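Local coordinates for mandelate racemase/muconate lactonizing enzyme family protein (Roseovarius sp. TM1035, PDB 3T9P) that is probably an enolase-superfamily isomerase or lyase that starts by taking a proton next to a substrate carboxylate, its own substrate not being established, at residues 311-316 and 347-352; 221-226 and 249-254; 67-72 and 86-91; 146-151 and 189-194. All blocks are in the same frame, centred on the assembly; numbering follows the deposited sequence.

Contact 1. Residues 311-316 and 347-352; sequences LSLVTM and GLFLGD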
# COMPACT_ATOMS: atom_id res chain seq x y z
N LEU A 311 -7.14 19.19 -11.80
CA LEU A 311 -8.22 19.12 -12.74
C LEU A 311 -8.08 17.99 -13.76
O LEU A 311 -8.54 18.13 -14.92
CB LEU A 311 -8.56 20.49 -13.35
CG LEU A 311 -8.82 21.60 -12.28
CD1 LEU A 311 -9.15 23.00 -12.94
CD2 LEU A 311 -9.98 21.17 -11.37
N SER A 312 -7.54 16.83 -13.29
CA SER A 312 -7.78 15.63 -14.04
C SER A 312 -9.25 15.19 -13.81
O SER A 312 -10.02 15.99 -13.32
CB SER A 312 -6.79 14.59 -13.64
OG SER A 312 -7.11 14.05 -12.37
N LEU A 313 -9.62 13.96 -14.11
CA LEU A 313 -11.00 13.52 -13.91
C LEU A 313 -11.40 13.50 -12.37
O LEU A 313 -12.59 13.43 -12.01
CB LEU A 313 -11.10 12.12 -14.48
CG LEU A 313 -12.56 11.64 -14.52
CD1 LEU A 313 -13.34 12.43 -15.47
CD2 LEU A 313 -12.65 10.10 -14.78
N VAL A 314 -10.40 13.40 -11.51
CA VAL A 314 -10.68 13.30 -10.06
C VAL A 314 -11.70 14.40 -9.60
O VAL A 314 -12.54 14.15 -8.77
CB VAL A 314 -9.37 13.27 -9.22
CG1 VAL A 314 -8.58 14.63 -9.31
CG2 VAL A 314 -9.67 12.90 -7.68
N THR A 315 -11.58 15.61 -10.12
CA THR A 315 -12.48 16.64 -9.68
C THR A 315 -13.94 16.33 -10.13
O THR A 315 -14.87 16.42 -9.28
CB THR A 315 -11.95 18.08 -10.05
OG1 THR A 315 -10.73 18.30 -9.31
CG2 THR A 315 -13.03 19.28 -9.63
N MET A 316 -14.14 15.95 -11.35
CA MET A 316 -15.51 15.59 -11.84
C MET A 316 -16.06 14.35 -11.09
O MET A 316 -17.22 14.34 -10.67
CB MET A 316 -15.50 15.32 -13.38
CG MET A 316 -16.95 15.01 -13.99
SD MET A 316 -18.10 16.36 -13.52
CE MET A 316 -17.50 17.64 -14.61
N GLY A 347 -5.59 20.81 -21.76
CA GLY A 347 -5.95 20.02 -22.93
C GLY A 347 -6.37 18.58 -22.66
O GLY A 347 -6.51 17.80 -23.62
N LEU A 348 -6.63 18.18 -21.40
CA LEU A 348 -7.12 16.83 -21.19
C LEU A 348 -8.50 16.67 -21.74
O LEU A 348 -8.77 15.62 -22.40
CB LEU A 348 -7.13 16.42 -19.70
CG LEU A 348 -5.80 16.45 -19.02
CD1 LEU A 348 -6.01 16.15 -17.50
CD2 LEU A 348 -4.78 15.55 -19.69
N PHE A 349 -9.38 17.67 -21.50
CA PHE A 349 -10.79 17.51 -21.84
C PHE A 349 -11.20 18.60 -22.87
O PHE A 349 -10.61 19.68 -22.88
CB PHE A 349 -11.62 17.69 -20.55
CG PHE A 349 -11.18 16.74 -19.47
CD1 PHE A 349 -11.32 15.37 -19.67
CD2 PHE A 349 -10.60 17.21 -18.27
CE1 PHE A 349 -10.90 14.40 -18.66
CE2 PHE A 349 -10.21 16.27 -17.24
CZ PHE A 349 -10.34 14.86 -17.48
N LEU A 350 -12.20 18.32 -23.68
CA LEU A 350 -12.80 19.32 -24.57
C LEU A 350 -13.86 20.11 -23.81
O LEU A 350 -14.40 19.62 -22.78
CB LEU A 350 -13.45 18.61 -25.77
CG LEU A 350 -12.46 17.84 -26.68
CD1 LEU A 350 -13.08 16.99 -27.76
CD2 LEU A 350 -11.35 18.75 -27.21
N GLY A 351 -14.16 21.34 -24.27
CA GLY A 351 -15.21 22.15 -23.60
C GLY A 351 -14.77 22.74 -22.23
O GLY A 351 -13.64 23.03 -21.95
N ASP A 352 -15.67 22.93 -21.32
CA ASP A 352 -15.22 23.61 -20.14
C ASP A 352 -15.94 22.91 -18.97
O ASP A 352 -16.79 23.48 -18.31
CB ASP A 352 -15.69 25.06 -20.28
CG ASP A 352 -15.07 25.96 -19.25
OD1 ASP A 352 -14.07 25.57 -18.62
OD2 ASP A 352 -15.60 27.07 -19.05
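The Phe349 ring pushes its outer rim against the backbone that leads into helix 313-322. Leu311 O, Ser312 C and Leu313 N all lie in the plane of the ring at its edge, with CE2 3.4 Å from Leu311 O and CZ 3.6 Å from Leu313 N, so the rim C-H groups meet peptide atoms while neither face takes part in that meeting. CG of Phe349 is anti to its own carbonyl carbon (chi1 -56°), which throws the ring forward to the helix start. On one face Leu348 CB sits over the ring centre, 3.8 Å above the plane. The same leucine reaches past the ring with CD1, which lies 3.9 Å from Ser312 CA; an aliphatic branch suits this buried place beside the backbone of Ser312. Both segments belong to the C-terminal half of an enolase-superfamily barrel: the helix start is pressed by the long loop between strands 332-335 and 360-363. Ser312 is the N-cap of the helix. Its OG takes a weak bond from Val314 N at 3.5 Å and is held more firmly by Asn310, while Gln52 bonds both Ser312 OG and Leu313 N. Leu313 adds an apolar touch, CB to Phe349 CZ at 4.1 Å, and its side chain continues onto Met282 of helix 281-284.

Contact 2. Residues 221-226 and 249-254; sequences LLQDNG and LLLDVA
A glutamine, not an apolar residue, does most of the reaching here: Gln223 extends from the last turn of helix 212-224 into the bend formed by Leu249, Leu250 and Leu251, and its amide end comes to rest against the backbone of Leu250 and Leu251. Beyond CG the chain is straight (chi2 174°), long enough to cross from helix to bend, and its CG methylene does apolar work, 3.9 Å from Leu251 CG. With an alanine here that arm is missing, and the backbone around Leu250 and Leu251 would probably be left without its polar neighbour, beside a gap next to the Leu251 side chain. Leu251 meets the helix with CD2, which lies 3.7 Å from Leu222 CB and 4.0 Å from Leu222 CD1, the two leucines meeting at a slant. To get there its CG stands between its own backbone N and carbonyl carbon (chi1 46°), a less common choice for leucine. Phe230 of strand 229-231 packs on Leu222, Leu249 and Leu251. Gly226, with the positive phi that favours glycine, is the C-prime residue of a Schellman motif that ends the helix: its N bonds Gln223 O at 3.0 Å, and Ile227 N bonds Leu222 O. A helix end packed on the loop into a following strand marks the N-terminal rim of a beta/alpha barrel, away from the active-site mouth in enolase-superfamily enzymes.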
# COMPACT_ATOMS: atom_id res chain seq x y z
N LEU A 221 -3.92 29.92 16.75
CA LEU A 221 -3.81 31.06 15.83
C LEU A 221 -4.82 30.99 14.68
O LEU A 221 -5.40 32.04 14.27
CB LEU A 221 -2.39 31.14 15.29
CG LEU A 221 -1.29 31.33 16.36
CD1 LEU A 221 0.20 31.15 15.83
CD2 LEU A 221 -1.45 32.68 17.14
N LEU A 222 -5.08 29.75 14.18
CA LEU A 222 -6.09 29.55 13.11
C LEU A 222 -7.44 30.00 13.67
O LEU A 222 -8.19 30.66 12.98
CB LEU A 222 -6.24 28.05 12.68
CG LEU A 222 -4.91 27.43 12.13
CD1 LEU A 222 -5.07 25.93 11.84
CD2 LEU A 222 -4.41 28.17 10.88
N GLN A 223 -7.76 29.55 14.88
CA GLN A 223 -9.07 29.94 15.51
C GLN A 223 -9.20 31.50 15.66
O GLN A 223 -10.27 32.12 15.37
CB GLN A 223 -9.23 29.17 16.81
CG GLN A 223 -9.49 27.69 16.56
CD GLN A 223 -9.53 26.82 17.80
OE1 GLN A 223 -9.05 27.20 18.94
NE2 GLN A 223 -10.05 25.62 17.65
N ASP A 224 -8.12 32.15 16.08
CA ASP A 224 -8.14 33.61 16.24
C ASP A 224 -8.46 34.26 14.94
O ASP A 224 -9.01 35.40 14.91
CB ASP A 224 -6.71 34.09 16.60
CG ASP A 224 -6.35 33.82 18.05
OD1 ASP A 224 -7.28 33.55 18.89
OD2 ASP A 224 -5.13 33.89 18.35
N ASN A 225 -7.96 33.65 13.85
CA ASN A 225 -8.26 34.14 12.54
C ASN A 225 -9.52 33.62 11.80
O ASN A 225 -9.68 33.87 10.58
CB ASN A 225 -6.99 33.91 11.69
CG ASN A 225 -5.90 34.83 12.15
OD1 ASN A 225 -5.07 34.48 13.01
ND2 ASN A 225 -5.98 36.07 11.67
N GLY A 226 -10.36 32.89 12.50
CA GLY A 226 -11.66 32.42 11.96
C GLY A 226 -11.54 31.23 11.00
O GLY A 226 -12.38 31.09 10.17
N LEU A 249 -8.91 21.17 19.89
CA LEU A 249 -9.34 22.35 19.12
C LEU A 249 -10.79 22.33 18.91
O LEU A 249 -11.46 21.24 18.88
CB LEU A 249 -8.64 22.41 17.73
CG LEU A 249 -7.09 22.54 17.85
CD1 LEU A 249 -6.43 22.66 16.43
CD2 LEU A 249 -6.57 23.82 18.59
N LEU A 250 -11.33 23.54 18.75
CA LEU A 250 -12.72 23.60 18.47
C LEU A 250 -12.92 23.56 17.03
O LEU A 250 -14.05 23.31 16.63
CB LEU A 250 -13.33 24.93 19.02
CG LEU A 250 -13.27 24.90 20.54
CD1 LEU A 250 -13.68 26.26 20.93
CD2 LEU A 250 -14.20 23.95 21.14
N LEU A 251 -11.91 23.95 16.20
CA LEU A 251 -12.17 23.91 14.75
C LEU A 251 -12.24 22.42 14.35
O LEU A 251 -12.01 21.57 15.17
CB LEU A 251 -11.13 24.73 13.93
CG LEU A 251 -9.68 24.48 14.34
CD1 LEU A 251 -9.29 23.02 14.13
CD2 LEU A 251 -8.72 25.39 13.50
N ASP A 252 -12.63 22.10 13.11
CA ASP A 252 -12.72 20.71 12.57
C ASP A 252 -11.31 20.29 12.10
O ASP A 252 -10.66 20.99 11.31
CB ASP A 252 -13.70 20.72 11.38
CG ASP A 252 -15.22 20.94 11.81
OD1 ASP A 252 -15.58 20.53 12.97
OD2 ASP A 252 -16.03 21.48 10.98
N VAL A 253 -10.83 19.19 12.63
CA VAL A 253 -9.63 18.55 12.13
C VAL A 253 -10.11 17.53 11.09
O VAL A 253 -11.10 16.78 11.35
CB VAL A 253 -8.84 17.94 13.27
CG1 VAL A 253 -7.63 17.04 12.76
CG2 VAL A 253 -8.35 19.05 14.22
N ALA A 254 -9.53 17.59 9.86
CA ALA A 254 -10.01 16.79 8.69
C ALA A 254 -8.78 15.96 8.23
O ALA A 254 -7.61 16.38 8.44
CB ALA A 254 -10.47 17.65 7.61

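Contact 3. Residues 67-72 and 86-91; sequences RQIAPH and DLIYER. With SO4 (sulfate ion), chain D.
Apolar packing centres on Ile88, whose CG1 lies 3.6 Å from His72 CB and whose CG2 lies 3.8 Å from Ile69 CD1, the two isoleucines crossing at about a right angle. Branched side chains suit this seam, since one residue can serve two neighbours; Met104 and Leu107 of helix 98-119 also back Ile88. The aromatic contact is a CH-pi interaction: Arg91 CB stands over one face of the His72 imidazole, 3.9 Å from the centroid and 24° off the normal. Bends at chi2 and chi3 lead the guanidinium away. Polar contacts lie at the margins. Glu92 holds His72 NE2, which fixes the turn of the ring; an alanine in place of His72 would probably leave Glu92 without that mate and Arg91 CB without a ring face. Arg67 gives NH2 to sulfate O2 at 2.7 Å (153°); the anion, probably from the crystallisation liquor, also takes a bond from Gln384, and the arginine forms a salt bridge with Asp59 of the second subunit. Helix 58-73 widens into a pi-type turn at Arg67-Ile69 and kinks where Pro71, with no N-H to give, and His72 lack the bond to the turn before; His72 N bonds Ile69 O, and Gln68 O is buried without a partner. The axes of segments 67-72 and 86-91 cross at 125°, 9.7 Å apart, within the helical part of the enolase-superfamily capping domain.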
# COMPACT_ATOMS: atom_id res chain seq x y z
N ARG A 67 -0.95 -5.56 -15.59
CA ARG A 67 -0.43 -6.73 -14.86
C ARG A 67 -1.40 -7.38 -13.85
O ARG A 67 -1.50 -8.54 -13.76
CB ARG A 67 0.90 -6.36 -14.20
CG ARG A 67 1.73 -7.49 -13.66
CD ARG A 67 2.67 -8.17 -14.63
NE ARG A 67 3.52 -7.32 -15.40
CZ ARG A 67 4.79 -7.05 -15.14
NH1 ARG A 67 5.42 -7.58 -14.11
NH2 ARG A 67 5.44 -6.23 -15.93
N GLN A 68 -2.05 -6.53 -13.08
CA GLN A 68 -2.78 -6.90 -11.91
C GLN A 68 -4.28 -6.57 -11.77
O GLN A 68 -4.91 -7.11 -10.91
CB GLN A 68 -1.99 -6.47 -10.66
CG GLN A 68 -0.60 -7.02 -10.56
CD GLN A 68 0.21 -6.43 -9.44
OE1 GLN A 68 0.25 -6.97 -8.36
NE2 GLN A 68 0.83 -5.36 -9.69
N ILE A 69 -4.81 -5.71 -12.61
CA ILE A 69 -6.23 -5.44 -12.63
C ILE A 69 -6.93 -6.14 -13.80
O ILE A 69 -7.79 -6.93 -13.59
CB ILE A 69 -6.54 -3.91 -12.66
CG1 ILE A 69 -5.83 -3.17 -11.52
CG2 ILE A 69 -8.05 -3.62 -12.70
CD1 ILE A 69 -6.30 -3.40 -10.25
N ALA A 70 -6.48 -5.90 -15.01
CA ALA A 70 -7.12 -6.40 -16.25
C ALA A 70 -7.30 -7.90 -16.31
O ALA A 70 -8.39 -8.31 -16.67
CB ALA A 70 -6.36 -5.92 -17.47
N PRO A 71 -6.30 -8.71 -15.86
CA PRO A 71 -6.49 -10.17 -15.99
C PRO A 71 -7.66 -10.69 -15.20
O PRO A 71 -8.27 -11.69 -15.62
CB PRO A 71 -5.17 -10.77 -15.47
CG PRO A 71 -4.17 -9.71 -15.91
CD PRO A 71 -4.91 -8.41 -15.44
N HIS A 72 -7.99 -10.03 -14.09
CA HIS A 72 -9.04 -10.50 -13.26
C HIS A 72 -10.39 -9.92 -13.70
O HIS A 72 -11.43 -10.48 -13.35
CB HIS A 72 -8.78 -10.12 -11.77
CG HIS A 72 -7.43 -10.57 -11.31
ND1 HIS A 72 -7.08 -11.90 -11.28
CD2 HIS A 72 -6.35 -9.88 -10.91
CE1 HIS A 72 -5.81 -12.01 -10.92
NE2 HIS A 72 -5.35 -10.80 -10.66
N ASP A 86 -13.41 -6.45 -5.07
CA ASP A 86 -13.01 -7.32 -3.91
C ASP A 86 -12.22 -8.55 -4.36
O ASP A 86 -11.20 -8.82 -3.77
CB ASP A 86 -14.16 -7.78 -3.01
CG ASP A 86 -14.94 -6.61 -2.40
OD1 ASP A 86 -14.28 -5.70 -1.87
OD2 ASP A 86 -16.18 -6.60 -2.41
N LEU A 87 -12.67 -9.26 -5.41
CA LEU A 87 -11.96 -10.39 -5.97
C LEU A 87 -10.61 -10.02 -6.49
O LEU A 87 -9.63 -10.80 -6.31
CB LEU A 87 -12.73 -11.11 -7.08
CG LEU A 87 -13.96 -11.85 -6.47
CD1 LEU A 87 -14.90 -12.27 -7.60
CD2 LEU A 87 -13.57 -13.14 -5.75
N ILE A 88 -10.52 -8.87 -7.13
CA ILE A 88 -9.18 -8.42 -7.58
C ILE A 88 -8.21 -8.35 -6.40
O ILE A 88 -7.09 -8.87 -6.43
CB ILE A 88 -9.30 -7.06 -8.28
CG1 ILE A 88 -9.93 -7.37 -9.69
CG2 ILE A 88 -7.87 -6.34 -8.35
CD1 ILE A 88 -10.55 -6.07 -10.32
N TYR A 89 -8.64 -7.68 -5.34
CA TYR A 89 -7.73 -7.53 -4.14
C TYR A 89 -7.39 -8.90 -3.53
O TYR A 89 -6.20 -9.21 -3.30
CB TYR A 89 -8.32 -6.55 -3.12
CG TYR A 89 -7.54 -6.47 -1.82
CD1 TYR A 89 -6.20 -5.98 -1.77
CD2 TYR A 89 -8.15 -6.85 -0.63
CE1 TYR A 89 -5.47 -5.98 -0.53
CE2 TYR A 89 -7.45 -6.78 0.59
CZ TYR A 89 -6.12 -6.36 0.63
OH TYR A 89 -5.48 -6.29 1.88
N GLU A 90 -8.39 -9.79 -3.43
CA GLU A 90 -8.11 -11.18 -2.99
C GLU A 90 -7.15 -11.93 -3.82
O GLU A 90 -6.30 -12.59 -3.23
CB GLU A 90 -9.42 -12.02 -2.83
CG GLU A 90 -10.35 -11.32 -1.86
CD GLU A 90 -11.76 -11.88 -1.99
OE1 GLU A 90 -12.16 -12.31 -3.12
OE2 GLU A 90 -12.44 -11.89 -0.98
N ARG A 91 -7.21 -11.83 -5.17
CA ARG A 91 -6.17 -12.46 -5.99
C ARG A 91 -4.84 -11.75 -5.85
O ARG A 91 -3.79 -12.37 -6.06
CB ARG A 91 -6.57 -12.57 -7.49
CG ARG A 91 -8.02 -13.18 -7.68
CD ARG A 91 -8.00 -14.71 -7.59
NE ARG A 91 -8.02 -15.21 -6.22
CZ ARG A 91 -9.08 -15.30 -5.41
NH1 ARG A 91 -10.29 -14.91 -5.80
NH2 ARG A 91 -8.90 -15.75 -4.16
S SO4 D . 4.39 -4.61 -19.48
O1 SO4 D . 4.27 -5.44 -20.70
O2 SO4 D . 4.69 -5.59 -18.43
O3 SO4 D . 5.45 -3.61 -19.64
O4 SO4 D . 3.14 -3.90 -19.11

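Contact 4. Residues 146-151 and 189-194; sequences TPEDEA and VPTVSR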
# COMPACT_ATOMS: atom_id res chain seq x y z
N THR A 146 4.20 33.55 -1.31
CA THR A 146 4.16 34.48 -0.19
C THR A 146 2.73 34.76 0.30
O THR A 146 1.81 34.66 -0.45
CB THR A 146 4.83 35.85 -0.49
OG1 THR A 146 4.08 36.55 -1.44
CG2 THR A 146 6.24 35.69 -1.02
N PRO A 147 2.60 35.22 1.53
CA PRO A 147 1.30 35.56 2.07
C PRO A 147 0.61 36.61 1.23
O PRO A 147 -0.53 36.47 0.93
CB PRO A 147 1.67 36.13 3.43
CG PRO A 147 2.83 35.35 3.80
CD PRO A 147 3.59 35.10 2.60
N GLU A 148 1.34 37.62 0.82
CA GLU A 148 0.79 38.66 0.00
C GLU A 148 0.35 38.22 -1.36
O GLU A 148 -0.67 38.58 -1.80
CB GLU A 148 1.73 39.87 -0.00
CG GLU A 148 2.03 40.40 1.44
CD GLU A 148 3.08 39.56 2.25
OE1 GLU A 148 3.75 38.68 1.71
OE2 GLU A 148 3.22 39.80 3.47
N ASP A 149 1.15 37.40 -2.02
CA ASP A 149 0.77 36.85 -3.28
C ASP A 149 -0.44 35.89 -3.19
O ASP A 149 -1.27 35.90 -4.04
CB ASP A 149 1.95 36.18 -3.95
CG ASP A 149 2.94 37.19 -4.54
OD1 ASP A 149 2.67 38.38 -4.54
OD2 ASP A 149 3.97 36.79 -5.00
N GLU A 150 -0.49 35.06 -2.18
CA GLU A 150 -1.62 34.16 -1.97
C GLU A 150 -2.89 34.97 -1.71
O GLU A 150 -3.88 34.72 -2.28
CB GLU A 150 -1.35 33.20 -0.80
CG GLU A 150 -2.34 32.05 -0.69
CD GLU A 150 -2.20 31.06 -1.83
OE1 GLU A 150 -1.67 29.95 -1.59
OE2 GLU A 150 -2.62 31.39 -2.96
N ALA A 151 -2.79 36.01 -0.91
CA ALA A 151 -3.92 36.87 -0.63
C ALA A 151 -4.46 37.56 -1.85
O ALA A 151 -5.64 37.57 -2.08
CB ALA A 151 -3.57 37.89 0.39
N VAL A 189 -1.29 33.12 7.94
CA VAL A 189 -2.58 32.78 8.53
C VAL A 189 -3.39 34.12 8.63
O VAL A 189 -4.45 34.26 7.96
CB VAL A 189 -2.42 32.05 9.89
CG1 VAL A 189 -3.77 32.02 10.69
CG2 VAL A 189 -1.86 30.61 9.74
N PRO A 190 -2.82 35.12 9.38
CA PRO A 190 -3.58 36.43 9.46
C PRO A 190 -3.58 37.21 8.16
O PRO A 190 -4.61 37.79 7.77
CB PRO A 190 -2.88 37.20 10.65
CG PRO A 190 -1.44 36.69 10.72
CD PRO A 190 -1.73 35.07 10.37
N THR A 191 -2.50 37.14 7.39
CA THR A 191 -2.54 37.90 6.14
C THR A 191 -3.61 37.51 5.15
O THR A 191 -4.22 38.37 4.50
CB THR A 191 -1.08 37.86 5.43
OG1 THR A 191 -0.14 38.36 6.36
CG2 THR A 191 -1.02 38.61 4.14
N VAL A 192 -3.75 36.21 4.87
CA VAL A 192 -4.73 35.75 3.89
C VAL A 192 -6.16 35.95 4.47
O VAL A 192 -7.08 36.44 3.79
CB VAL A 192 -4.44 34.25 3.50
CG1 VAL A 192 -5.53 33.70 2.58
CG2 VAL A 192 -3.12 34.19 2.76
N SER A 193 -6.31 35.62 5.74
CA SER A 193 -7.60 35.72 6.40
C SER A 193 -8.13 37.18 6.42
O SER A 193 -9.31 37.41 6.04
CB SER A 193 -7.47 35.21 7.83
OG SER A 193 -8.72 35.40 8.51
N ARG A 194 -7.28 38.16 6.81
CA ARG A 194 -7.75 39.56 6.80
C ARG A 194 -7.96 40.01 5.38
O ARG A 194 -8.91 40.71 5.16
CB ARG A 194 -6.84 40.51 7.61
CG ARG A 194 -6.60 40.10 9.14
CD ARG A 194 -5.49 40.94 9.85
NE ARG A 194 -5.99 42.31 10.08
CZ ARG A 194 -5.86 43.34 9.23
NH1 ARG A 194 -5.17 43.22 8.10
NH2 ARG A 194 -6.39 44.53 9.53
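Pro147 brings the only ring to this interface, and no aromatic, amide or guanidinium plane is stacked across it; the pyrrolidine meets Thr191 with its CB corner, 3.7 Å from Thr191 CG2 and 3.8 Å from Thr191 CB. The carboxylate of Glu150 also stays out of the seam, drawn off to Arg153 and Ser140, and the methylenes do the packing. Thr191 divides its two branches usefully: CG2, anti to the backbone N, goes to the proline, while OG1 turns back to bond Ala187 O in its own helix, so a hydroxyl can sit beside an apolar neighbour with its polarity satisfied. The next residue, Val192, packs CG2 against Pro147 O at 3.9 Å and Glu150 CB at 4.1 Å, with Glu150 CG close by. Ala151 lies beside them, its CB 4.4 Å from Val192 CG2. The close approach of the backbones, 4.7 Å from Ala151 CA to Val192 CA, is consistent with a small residue such as alanine. Thr146 is the N-cap before the proline: its OG1 accepts from Asp149 N at 3.1 Å in a nearly straight bond (162°), and Pro147 fits the first turn, where no N-H is needed for a helical bond. The two helix segments run nearly parallel, 23° apart, with their axes 8.6 Å from each other. Helix 147-161 follows strand 132-139, and helix 184-196 follows strand 165-169, so neighbouring helices on the outside of the barrel pack side by side over adjacent parallel strands.

In the fold
Along the chain the order is contact 3, contact 4, contact 2, contact 1, each closing before the next opens. Contact 3 lies in the N-terminal capping domain; the other three belong to the barrel, contact 1 where Gln52 of the N-terminal antiparallel sheet meets it. Contacts 2 and 4 are neighbours, their centres 17 Å apart, and they touch: Ser193 OG probably bonds Asn225 O, and Leu222 packs on Val189, so both share helix 184-196. Contact 1 lies 33 Å from contact 2 and 28 Å from contact 3, centre to centre. Contacts 2 and 4 thus join neighbouring beta/alpha units of the barrel, which meets its capping domain near contact 1.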